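Local coordinates for nuclear protein localization protein 4 homolog (Drosophila melanogaster, PDB 4RV0) that may act in a complex that binds ubiquitinated proteins and is needed to export misfolded proteins from the ER for proteasomal degradation, at residues D36-Q39 with N40-V44. Numbering follows the deposited sequence.
Sequences DSVQ and NALKV
Val38 and Leu42 meet where helix 31-41 of this ubiquitin-like domain, the N-terminal part of Npl4, gives way to a loop. One turn apart, the two side chains run alongside each other from the same flank of the helix, with Val38 CG1 3.6 Å from Leu42 CD1, and both rest on Leu79 of strand 76-80, so the helix end is seated against the sheet; Phe47 also touches Val38. Val38 CG1 stands anti to its own nitrogen (chi1 174°), which turns this methyl toward the leucine.

Backbone bonds close the last turn. Asn40 N reaches Asp36 O at 3.1 Å, and Ala41 N binds Ser37 O with an N-H...O angle of 136°. Ala41 N also makes a weak bond to Val38 O, which accepts from Leu42 N as well, at 2.9 Å. Leu42 then leaves helical geometry.

Asp36 OD2 forms a salt bridge with Lys32 NZ, one turn earlier. The side chains of Gln39 and Val44 pass each other running opposite ways; a bend at chi2 (70°) carries the Gln39 amide toward Val44, its OE1 3.6 Å from Val44 CG2. A water ties the two residues together, accepting from Gln39 NE2 at 2.7 Å and donating to Val44 O at 2.9 Å.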
loop_
_atom_site.group_PDB
_atom_site.type_symbol
_atom_site.label_atom_id
_atom_site.label_comp_id
_atom_site.label_asym_id
_atom_site.label_seq_id
_atom_site.Cartn_x
_atom_site.Cartn_y
_atom_site.Cartn_z
ATOM N N ASP B 36 -1.623 16.823 -17.606
ATOM C CA ASP B 36 -1.391 18.175 -17.102
ATOM C C ASP B 36 -1.645 18.244 -15.593
ATOM O O ASP B 36 -0.905 18.899 -14.858
ATOM C CB ASP B 36 -2.263 19.221 -17.832
ATOM C CG ASP B 36 -1.832 19.466 -19.285
ATOM O OD1 ASP B 36 -0.631 19.300 -19.593
ATOM O OD2 ASP B 36 -2.701 19.850 -20.113
ATOM N N SER B 37 -2.705 17.584 -15.143
ATOM C CA SER B 37 -3.035 17.530 -13.722
ATOM C C SER B 37 -1.907 16.879 -12.912
ATOM O O SER B 37 -1.529 17.365 -11.839
ATOM C CB SER B 37 -4.336 16.763 -13.515
ATOM O OG SER B 37 -5.402 17.403 -14.183
ATOM N N VAL B 38 -1.373 15.779 -13.428
ATOM C CA VAL B 38 -0.282 15.103 -12.749
ATOM C C VAL B 38 0.965 15.978 -12.669
ATOM O O VAL B 38 1.584 16.084 -11.608
ATOM C CB VAL B 38 0.034 13.749 -13.406
ATOM C CG1 VAL B 38 1.259 13.132 -12.765
ATOM C CG2 VAL B 38 -1.167 12.813 -13.265
ATOM N N GLN B 39 1.290 16.646 -13.776
ATOM C CA GLN B 39 2.449 17.532 -13.840
ATOM C C GLN B 39 2.418 18.631 -12.793
ATOM O O GLN B 39 3.427 18.922 -12.145
ATOM C CB GLN B 39 2.538 18.154 -15.241
ATOM C CG GLN B 39 3.551 19.288 -15.391
ATOM C CD GLN B 39 4.995 18.818 -15.313
ATOM O OE1 GLN B 39 5.266 17.618 -15.326
ATOM N NE2 GLN B 39 5.933 19.768 -15.302
ATOM N N ASN B 40 1.253 19.249 -12.645
ATOM C CA ASN B 40 1.043 20.307 -11.675
ATOM C C ASN B 40 1.066 19.813 -10.218
ATOM O O ASN B 40 1.379 20.569 -9.307
ATOM C CB ASN B 40 -0.273 21.031 -11.982
ATOM C CG ASN B 40 -0.229 21.775 -13.315
ATOM O OD1 ASN B 40 0.844 22.133 -13.807
ATOM N ND2 ASN B 40 -1.400 22.039 -13.883
ATOM N N ALA B 41 0.692 18.556 -10.009
ATOM C CA ALA B 41 0.640 17.980 -8.662
ATOM C C ALA B 41 1.986 17.398 -8.201
ATOM O O ALA B 41 2.230 17.229 -7.004
ATOM C CB ALA B 41 -0.446 16.923 -8.596
ATOM N N LEU B 42 2.821 17.018 -9.157
ATOM C CA LEU B 42 4.076 16.336 -8.864
ATOM C C LEU B 42 5.294 17.118 -9.332
ATOM O O LEU B 42 5.205 17.967 -10.227
ATOM C CB LEU B 42 4.096 14.962 -9.525
ATOM C CG LEU B 42 3.112 13.903 -9.033
ATOM C CD1 LEU B 42 3.302 12.609 -9.811
ATOM C CD2 LEU B 42 3.260 13.662 -7.523
ATOM N N LYS B 43 6.434 16.813 -8.732
ATOM C CA LYS B 43 7.714 17.316 -9.204
ATOM C C LYS B 43 8.318 16.291 -10.153
ATOM O O LYS B 43 9.142 15.478 -9.737
ATOM C CB LYS B 43 8.685 17.618 -8.057
ATOM C CG LYS B 43 9.967 18.317 -8.564
ATOM C CD LYS B 43 11.099 18.323 -7.538
ATOM C CE LYS B 43 12.352 19.007 -8.101
ATOM N NZ LYS B 43 12.463 20.428 -7.668
ATOM N N VAL B 44 7.880 16.278 -11.409
ATOM C CA VAL B 44 8.454 15.347 -12.375
ATOM C C VAL B 44 8.914 15.970 -13.695
ATOM O O VAL B 44 8.536 17.080 -14.050
ATOM C CB VAL B 44 7.466 14.218 -12.720
ATOM C CG1 VAL B 44 7.239 13.304 -11.508
ATOM C CG2 VAL B 44 6.151 14.805 -13.204
HETATM O O HOH W 1 8.369 18.962 -16.248
#